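Local structure of CdiI toxin (Salmonella enterica subsp. enterica serovar Rubislaw str. ATCC 10717, 4ZQU) at residues 16-21 with 38-43; 64-69 with 83-88; 128-133 with 152-157. The protein neutralises its cognate CdiA toxin as the immunity protein of a contact-dependent growth inhibition system, through which neighbouring bacteria inhibit one another. All coordinates share one frame; numbering follows the deposited sequence.

Contact 1. Residues 16-21 with 38-43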
loop_
_atom_site.group_PDB
_atom_site.type_symbol
_atom_site.label_atom_id
_atom_site.label_comp_id
_atom_site.label_asym_id
_atom_site.label_seq_id
_atom_site.Cartn_x
_atom_site.Cartn_y
_atom_site.Cartn_z
ATOM N N THR B 16 -2.371 22.180 7.029
ATOM C CA THR B 16 -2.221 23.623 7.148
ATOM C C THR B 16 -1.014 23.984 8.012
ATOM O O THR B 16 -0.312 24.962 7.747
ATOM C CB THR B 16 -3.489 24.271 7.746
ATOM O OG1 THR B 16 -4.614 23.983 6.906
ATOM C CG2 THR B 16 -3.329 25.781 7.860
ATOM N N ASP B 17 -0.760 23.166 9.025
ATOM C CA ASP B 17 0.188 23.517 10.075
ATOM C C ASP B 17 1.631 23.100 9.798
ATOM O O ASP B 17 2.557 23.694 10.349
ATOM C CB ASP B 17 -0.270 22.906 11.399
ATOM C CG ASP B 17 -1.725 23.206 11.704
ATOM O OD1 ASP B 17 -2.040 24.374 12.014
ATOM O OD2 ASP B 17 -2.555 22.277 11.625
ATOM N N PHE B 18 1.832 22.088 8.957
ATOM C CA PHE B 18 3.186 21.597 8.712
ATOM C C PHE B 18 3.371 20.813 7.419
ATOM O O PHE B 18 2.408 20.439 6.748
ATOM C CB PHE B 18 3.644 20.724 9.890
ATOM C CG PHE B 18 2.869 19.437 10.044
ATOM C CD1 PHE B 18 3.249 18.287 9.364
ATOM C CD2 PHE B 18 1.764 19.376 10.881
ATOM C CE1 PHE B 18 2.539 17.109 9.511
ATOM C CE2 PHE B 18 1.052 18.198 11.031
ATOM C CZ PHE B 18 1.440 17.065 10.344
ATOM N N ILE B 19 4.637 20.575 7.088
ATOM C CA ILE B 19 5.029 19.645 6.039
ATOM C C ILE B 19 5.930 18.574 6.650
ATOM O O ILE B 19 6.918 18.894 7.314
ATOM C CB ILE B 19 5.768 20.346 4.892
ATOM C CG1 ILE B 19 4.864 21.385 4.230
ATOM C CG2 ILE B 19 6.253 19.329 3.871
ATOM C CD1 ILE B 19 5.506 22.071 3.049
ATOM N N CYS B 20 5.590 17.308 6.429
ATOM C CA CYS B 20 6.292 16.210 7.083
ATOM C C CYS B 20 6.905 15.232 6.089
ATOM O O CYS B 20 6.191 14.577 5.333
ATOM C CB CYS B 20 5.339 15.462 8.018
ATOM S SG CYS B 20 6.122 14.170 9.008
ATOM N N VAL B 21 8.231 15.123 6.109
ATOM C CA VAL B 21 8.939 14.193 5.234
ATOM C C VAL B 21 9.561 13.049 6.032
ATOM O O VAL B 21 10.392 13.275 6.911
ATOM C CB VAL B 21 10.042 14.901 4.426
ATOM C CG1 VAL B 21 10.739 13.913 3.506
ATOM C CG2 VAL B 21 9.461 16.060 3.631
ATOM N N GLN B 38 13.057 11.742 10.006
ATOM C CA GLN B 38 11.890 12.580 9.773
ATOM C C GLN B 38 12.266 14.054 9.786
ATOM O O GLN B 38 13.022 14.505 10.647
ATOM C CB GLN B 38 10.813 12.312 10.823
ATOM C CG GLN B 38 9.603 13.217 10.684
ATOM C CD GLN B 38 8.612 13.049 11.811
ATOM O OE1 GLN B 38 8.475 13.922 12.667
ATOM N NE2 GLN B 38 7.910 11.924 11.817
ATOM N N HIS B 39 11.736 14.804 8.824
ATOM C CA HIS B 39 11.944 16.245 8.782
ATOM C C HIS B 39 10.611 16.982 8.829
ATOM O O HIS B 39 9.804 16.887 7.905
ATOM C CB HIS B 39 12.728 16.646 7.530
ATOM C CG HIS B 39 14.112 16.076 7.476
ATOM N ND1 HIS B 39 15.088 16.404 8.392
ATOM C CD2 HIS B 39 14.683 15.203 6.613
ATOM C CE1 HIS B 39 16.201 15.753 8.098
ATOM N NE2 HIS B 39 15.982 15.019 7.024
ATOM N N LEU B 40 10.384 17.704 9.923
ATOM C CA LEU B 40 9.200 18.544 10.066
ATOM C C LEU B 40 9.530 19.981 9.691
ATOM O O LEU B 40 10.631 20.463 9.961
ATOM C CB LEU B 40 8.656 18.482 11.495
ATOM C CG LEU B 40 7.903 17.212 11.892
ATOM C CD1 LEU B 40 7.577 17.228 13.374
ATOM C CD2 LEU B 40 6.637 17.073 11.073
ATOM N N SER B 41 8.575 20.664 9.070
ATOM C CA SER B 41 8.785 22.041 8.640
ATOM C C SER B 41 7.476 22.819 8.549
ATOM O O SER B 41 6.398 22.230 8.479
ATOM C CB SER B 41 9.501 22.066 7.287
ATOM O OG SER B 41 8.577 22.225 6.223
ATOM N N SER B 42 7.578 24.145 8.562
ATOM C CA SER B 42 6.421 24.996 8.325
ATOM C C SER B 42 6.164 25.031 6.828
ATOM O O SER B 42 7.107 25.016 6.037
ATOM C CB SER B 42 6.648 26.407 8.868
ATOM O OG SER B 42 7.995 26.811 8.701
ATOM N N PRO B 43 4.884 25.080 6.428
ATOM C CA PRO B 43 4.470 24.997 5.021
ATOM C C PRO B 43 5.092 26.046 4.091
ATOM O O PRO B 43 4.761 26.050 2.906
ATOM C CB PRO B 43 2.953 25.191 5.100
ATOM C CG PRO B 43 2.590 24.701 6.455
ATOM C CD PRO B 43 3.726 25.122 7.337
#
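Ile19 and Ser41 begin the paired part of a beta hairpin whose strands, 19-26 and 30-41, run antiparallel; over residues 19-21 and 38-41 their axes come within 4.8 Å. The firm part is the backbone ladder. Ile19 and Ser41 form one hydrogen-bonded pair, with Ile19 N to Ser41 O at 2.8 Å and nearly straight, while the return bond from Ser41 N to Ile19 O is more bent (134°). Val21 and His39 form the next such pair, and the bond from Val21 N to His39 O is almost linear at 177°. Cys20 and Leu40 lie between them as a non-hydrogen-bonded pair. On their face of the sheet Leu40 CD2 sits 3.6 Å from Cys20 SG and reaches the Phe18 ring obliquely, Phe18 CD1 to Leu40 CD2 4.0 Å. Cys20 SG, anti to the backbone N (chi1 -175°), also lies beside the amide end of Gln38, whose NE2 is hydrogen-bonded to Asp22 OD2. Helix 87-105 covers this face, and Tyr105 stacks on Phe18. On the other face Val21, His39 and Ser41 pack on Met53 of helix 47-59, and Ile19 on Val12 and Met14 of strand 8-14; His39 NE2 is hydrogen-bonded to Asp56 OD2 of helix 47-59. Towards residues 16-18 and 42-43 the ladder gives way to loop. Thr16, Asp17 and Ser42 are exposed there, their CB atoms directed away from the opposing segment. Pro43 bridges this looser end: its CG rests 3.2 Å from Thr16 O, and its CA lies 3.7 Å from Ile19 CD1.

Contact 2. Residues 64-69 with 83-88; sequences VLPAPR and DLYDSR
Tyr85 reaches across to the segment 64-69 and donates its hydroxyl to the backbone carbonyl of Val64, Tyr85 OH to Val64 O 2.6 Å. The carbonyl oxygen lies at the edge of the ring, near its plane, whereas the donor is tilted 29° from the plane of the carbonyl group. One face of the same ring is occupied by Pro66: CG stands 3.7 Å from the ring centroid and 19° off the normal, a CH-pi contact displaced toward the CG and CD1 side of the ring. The backbone leading into the proline follows the ring, with Leu65 C 3.5 Å from Tyr85 CE1. Hydroxyl bond and proline together limit both the reach and the rotation of the phenol. Beside them Val64 CG1 packs on Leu84 CD2 at 3.7 Å; Leu84 has CG anti to the backbone N (chi1 176°), which carries its branch to the valine. Further out, Asp86 ends the short helix 82-85 and caps the next one, its OD2 accepting from Arg89 N and weakly from Arg88 N. The bound CdiA-CT toxin packs close by, Val13 of that chain against Pro66 and its Arg29 against Leu65 and Tyr85. The contact thus joins strand 64-65, paired in parallel with strand 79-80, and the following Pro66 to the short helix 82-85, just before helix 87-105, while Leu84 and Tyr85 also touch strand 30-41.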
loop_
_atom_site.group_PDB
_atom_site.type_symbol
_atom_site.label_atom_id
_atom_site.label_comp_id
_atom_site.label_asym_id
_atom_site.label_seq_id
_atom_site.Cartn_x
_atom_site.Cartn_y
_atom_site.Cartn_z
ATOM N N VAL B 64 15.343 -3.365 1.065
ATOM C CA VAL B 64 15.244 -4.443 2.040
ATOM C C VAL B 64 14.020 -5.342 1.826
ATOM O O VAL B 64 12.966 -4.882 1.390
ATOM C CB VAL B 64 15.232 -3.840 3.476
ATOM C CG1 VAL B 64 14.186 -2.740 3.587
ATOM C CG2 VAL B 64 15.034 -4.907 4.548
ATOM N N LEU B 65 14.185 -6.631 2.113
ATOM C CA LEU B 65 13.098 -7.609 2.081
ATOM C C LEU B 65 12.868 -8.192 3.479
ATOM O O LEU B 65 13.727 -8.054 4.347
ATOM C CB LEU B 65 13.416 -8.719 1.078
ATOM C CG LEU B 65 13.104 -8.383 -0.377
ATOM C CD1 LEU B 65 13.651 -9.457 -1.296
ATOM C CD2 LEU B 65 11.605 -8.223 -0.562
ATOM N N PRO B 66 11.704 -8.832 3.709
ATOM C CA PRO B 66 11.442 -9.398 5.041
ATOM C C PRO B 66 12.479 -10.429 5.476
ATOM O O PRO B 66 12.960 -10.389 6.610
ATOM C CB PRO B 66 10.071 -10.060 4.878
ATOM C CG PRO B 66 9.425 -9.323 3.768
ATOM C CD PRO B 66 10.529 -8.950 2.826
ATOM N N ALA B 67 12.815 -11.338 4.568
ATOM C CA ALA B 67 13.736 -12.427 4.857
ATOM C C ALA B 67 14.282 -12.974 3.543
ATOM O O ALA B 67 13.723 -12.692 2.483
ATOM C CB ALA B 67 13.033 -13.524 5.663
ATOM N N PRO B 68 15.390 -13.737 3.600
ATOM C CA PRO B 68 15.921 -14.379 2.392
ATOM C C PRO B 68 14.918 -15.308 1.710
ATOM O O PRO B 68 14.199 -16.047 2.380
ATOM C CB PRO B 68 17.116 -15.176 2.922
ATOM C CG PRO B 68 17.566 -14.415 4.109
ATOM C CD PRO B 68 16.314 -13.872 4.741
ATOM N N ARG B 69 14.878 -15.256 0.382
ATOM C CA ARG B 69 14.040 -16.145 -0.412
ATOM C C ARG B 69 14.919 -17.009 -1.303
ATOM O O ARG B 69 15.833 -16.506 -1.957
ATOM C CB ARG B 69 13.050 -15.347 -1.263
ATOM C CG ARG B 69 12.051 -14.522 -0.469
ATOM C CD ARG B 69 10.854 -15.353 -0.039
ATOM N NE ARG B 69 10.103 -15.867 -1.182
ATOM C CZ ARG B 69 9.200 -15.167 -1.862
ATOM N NH1 ARG B 69 8.934 -13.914 -1.525
ATOM N NH2 ARG B 69 8.564 -15.719 -2.884
ATOM N N ASP B 83 11.401 -7.299 11.217
ATOM C CA ASP B 83 10.612 -6.433 12.092
ATOM C C ASP B 83 10.020 -5.227 11.365
ATOM O O ASP B 83 8.989 -4.689 11.778
ATOM C CB ASP B 83 11.462 -5.953 13.267
ATOM C CG ASP B 83 11.763 -7.057 14.255
ATOM O OD1 ASP B 83 10.933 -7.981 14.398
ATOM O OD2 ASP B 83 12.837 -7.005 14.886
ATOM N N LEU B 84 10.694 -4.781 10.310
ATOM C CA LEU B 84 10.173 -3.704 9.482
ATOM C C LEU B 84 8.845 -4.122 8.862
ATOM O O LEU B 84 7.851 -3.395 8.931
ATOM C CB LEU B 84 11.174 -3.326 8.390
ATOM C CG LEU B 84 10.710 -2.272 7.380
ATOM C CD1 LEU B 84 10.585 -0.908 8.036
ATOM C CD2 LEU B 84 11.634 -2.210 6.172
ATOM N N TYR B 85 8.839 -5.317 8.280
ATOM C CA TYR B 85 7.691 -5.827 7.540
ATOM C C TYR B 85 6.604 -6.444 8.424
ATOM O O TYR B 85 5.492 -6.689 7.951
ATOM C CB TYR B 85 8.159 -6.856 6.512
ATOM C CG TYR B 85 8.780 -6.247 5.276
ATOM C CD1 TYR B 85 10.154 -6.060 5.179
ATOM C CD2 TYR B 85 7.990 -5.858 4.202
ATOM C CE1 TYR B 85 10.723 -5.503 4.046
ATOM C CE2 TYR B 85 8.548 -5.300 3.068
ATOM C CZ TYR B 85 9.915 -5.126 2.994
ATOM O OH TYR B 85 10.469 -4.573 1.863
ATOM N N ASP B 86 6.922 -6.694 9.695
ATOM C CA ASP B 86 5.968 -7.300 10.627
ATOM C C ASP B 86 4.715 -6.441 10.790
ATOM O O ASP B 86 4.807 -5.253 11.089
ATOM C CB ASP B 86 6.619 -7.537 11.990
ATOM C CG ASP B 86 5.644 -8.104 13.008
ATOM O OD1 ASP B 86 5.390 -9.326 12.979
ATOM O OD2 ASP B 86 5.125 -7.326 13.832
ATOM N N SER B 87 3.550 -7.056 10.601
ATOM C CA SER B 87 2.284 -6.328 10.527
ATOM C C SER B 87 1.898 -5.641 11.832
ATOM O O SER B 87 1.256 -4.591 11.820
ATOM C CB SER B 87 1.155 -7.269 10.100
ATOM O OG SER B 87 0.979 -8.319 11.036
ATOM N N ARG B 88 2.279 -6.238 12.955
ATOM C CA ARG B 88 1.979 -5.651 14.251
ATOM C C ARG B 88 2.884 -4.455 14.517
ATOM O O ARG B 88 2.407 -3.383 14.883
ATOM C CB ARG B 88 2.114 -6.695 15.359
ATOM C CG ARG B 88 0.845 -7.496 15.569
ATOM C CD ARG B 88 0.862 -8.300 16.866
ATOM N NE ARG B 88 -0.168 -9.342 16.926
ATOM C CZ ARG B 88 -0.371 -10.292 16.012
ATOM N NH1 ARG B 88 0.422 -10.411 14.955
ATOM N NH2 ARG B 88 -1.355 -11.163 16.184
#

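Contact 3. Residues 128-133 with 152-157; sequences AITISP and NVILSV
Ile129 and Leu155 exchange both backbone bonds of an antiparallel hydrogen-bonded pair: Ile129 N reaches Leu155 O at 2.9 Å, and Leu155 N reaches Ile129 O at 2.8 Å. Ile131 and Val153 repeat the pattern, with Val153 N to Ile131 O at 2.7 Å, so the four amides and four carbonyls of both pairs are satisfied across the contact. Ile129 O receives in addition a CH contact from Ile154 CA, 3.5 Å away. Thr130 turns its backbone bonds the other way, to Cys123 of strand 118-124, as Ser132 does to Asp121. Where the ladder ends, side chains continue it. Ser132 OG, anti to the backbone N (chi1 -176°), donates to Asn152 OD1 at 2.8 Å, approaching from above the amide plane, 43° out of it. The same OD1 lies 3.4 Å from Pro133 CD. Pro133 O is taken by Lys70 of the CdiA-CT toxin chain, and at the far end Ala128 N is satisfied by Asn125 OD1. Apolar contacts accompany these bonds. Ile131 meets Val153, and its CD1 meets Leu155 CD1, on the face where helix 161-172 places Leu168 and Ala171 against Ile131. At the end of the ladder Ala128 CB packs on Ile154 CG2 at 3.7 Å, the isoleucine being on the face of Thr130. Strand 153-155, paired within the chain to strand 129-138 alone, is in this way a short edge strand of an antiparallel sheet backed by a helix, an alpha+beta arrangement in which Pro133 also reaches the toxin.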
loop_
_atom_site.group_PDB
_atom_site.type_symbol
_atom_site.label_atom_id
_atom_site.label_comp_id
_atom_site.label_asym_id
_atom_site.label_seq_id
_atom_site.Cartn_x
_atom_site.Cartn_y
_atom_site.Cartn_z
ATOM N N ALA B 128 15.303 7.901 -12.537
ATOM C CA ALA B 128 14.625 9.170 -12.281
ATOM C C ALA B 128 14.134 9.293 -10.843
ATOM O O ALA B 128 14.070 8.308 -10.108
ATOM C CB ALA B 128 13.453 9.343 -13.244
ATOM N N ILE B 129 13.789 10.516 -10.456
ATOM C CA ILE B 129 13.114 10.773 -9.189
ATOM C C ILE B 129 11.625 10.989 -9.442
ATOM O O ILE B 129 11.236 11.928 -10.135
ATOM C CB ILE B 129 13.695 12.002 -8.469
ATOM C CG1 ILE B 129 15.194 11.818 -8.218
ATOM C CG2 ILE B 129 12.955 12.250 -7.166
ATOM C CD1 ILE B 129 15.870 13.047 -7.652
ATOM N N THR B 130 10.793 10.116 -8.886
ATOM C CA THR B 130 9.358 10.188 -9.128
ATOM C C THR B 130 8.594 10.686 -7.903
ATOM O O THR B 130 8.650 10.080 -6.831
ATOM C CB THR B 130 8.789 8.820 -9.547
ATOM O OG1 THR B 130 9.519 8.324 -10.677
ATOM C CG2 THR B 130 7.319 8.946 -9.914
ATOM N N ILE B 131 7.881 11.793 -8.077
ATOM C CA ILE B 131 7.037 12.344 -7.027
ATOM C C ILE B 131 5.574 12.178 -7.428
ATOM O O ILE B 131 5.120 12.762 -8.416
ATOM C CB ILE B 131 7.356 13.828 -6.757
ATOM C CG1 ILE B 131 8.870 14.032 -6.645
ATOM C CG2 ILE B 131 6.653 14.303 -5.496
ATOM C CD1 ILE B 131 9.280 15.457 -6.346
ATOM N N SER B 132 4.845 11.371 -6.663
ATOM C CA SER B 132 3.500 10.960 -7.049
ATOM C C SER B 132 2.431 11.500 -6.105
ATOM O O SER B 132 2.438 11.200 -4.914
ATOM C CB SER B 132 3.418 9.431 -7.109
ATOM O OG SER B 132 2.151 9.000 -7.575
ATOM N N PRO B 133 1.497 12.299 -6.643
ATOM C CA PRO B 133 0.383 12.811 -5.842
ATOM C C PRO B 133 -0.662 11.728 -5.568
ATOM O O PRO B 133 -0.640 10.670 -6.201
ATOM C CB PRO B 133 -0.189 13.926 -6.718
ATOM C CG PRO B 133 0.113 13.482 -8.112
ATOM C CD PRO B 133 1.430 12.756 -8.043
ATOM N N ASN B 152 2.181 12.401 -12.270
ATOM C CA ASN B 152 3.386 12.312 -11.453
ATOM C C ASN B 152 4.423 13.345 -11.864
ATOM O O ASN B 152 4.570 13.659 -13.046
ATOM C CB ASN B 152 4.003 10.914 -11.532
ATOM C CG ASN B 152 3.150 9.860 -10.861
ATOM O OD1 ASN B 152 2.260 10.173 -10.072
ATOM N ND2 ASN B 152 3.431 8.597 -11.159
ATOM N N VAL B 153 5.137 13.876 -10.879
ATOM C CA VAL B 153 6.248 14.771 -11.151
ATOM C C VAL B 153 7.532 13.962 -11.257
ATOM O O VAL B 153 8.078 13.509 -10.254
ATOM C CB VAL B 153 6.396 15.842 -10.062
ATOM C CG1 VAL B 153 7.617 16.709 -10.332
ATOM C CG2 VAL B 153 5.139 16.690 -9.991
ATOM N N ILE B 154 8.006 13.774 -12.483
ATOM C CA ILE B 154 9.217 13.006 -12.722
ATOM C C ILE B 154 10.395 13.940 -12.974
ATOM O O ILE B 154 10.353 14.777 -13.876
ATOM C CB ILE B 154 9.055 12.055 -13.917
ATOM C CG1 ILE B 154 7.693 11.361 -13.861
ATOM C CG2 ILE B 154 10.183 11.035 -13.939
ATOM C CD1 ILE B 154 7.400 10.501 -15.066
ATOM N N LEU B 155 11.442 13.791 -12.171
ATOM C CA LEU B 155 12.608 14.658 -12.265
ATOM C C LEU B 155 13.863 13.867 -12.598
ATOM O O LEU B 155 13.938 12.665 -12.341
ATOM C CB LEU B 155 12.816 15.422 -10.957
ATOM C CG LEU B 155 11.623 16.221 -10.432
ATOM C CD1 LEU B 155 11.952 16.821 -9.078
ATOM C CD2 LEU B 155 11.220 17.303 -11.417
ATOM N N SER B 156 14.845 14.551 -13.174
ATOM C CA SER B 156 16.134 13.944 -13.474
ATOM C C SER B 156 16.844 13.551 -12.181
ATOM O O SER B 156 16.617 14.158 -11.136
ATOM C CB SER B 156 16.998 14.908 -14.290
ATOM O OG SER B 156 18.258 14.341 -14.601
ATOM N N VAL B 157 17.697 12.534 -12.250
ATOM C CA VAL B 157 18.452 12.101 -11.076
ATOM C C VAL B 157 19.484 13.144 -10.648
ATOM O O VAL B 157 19.940 13.138 -9.505
ATOM C CB VAL B 157 19.172 10.754 -11.323
ATOM C CG1 VAL B 157 18.168 9.664 -11.639
ATOM C CG2 VAL B 157 20.183 10.887 -12.452
#

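In the fold
From the N terminus, contact 1 comes first: it closes the hairpin of strands 19-26 and 30-41 at its open end. After helix 47-59 the chain enters contact 2, which closes the excursion between strand 64-65 and helix 82-85, at the threshold of helix 87-105. Contact 3 follows, closing the segment that includes strand 141-143 and adding strand 153-155 to the sheet. The three loops are in series; none nests in or crosses another. Contacts 1 and 3 belong to the same antiparallel sheet, their centres 20 Å apart, whereas contact 2 lies on the opposite side of the chain's centre from contact 1. Contacts 2 and 3 both touch the toxin chain; contact 1 does not.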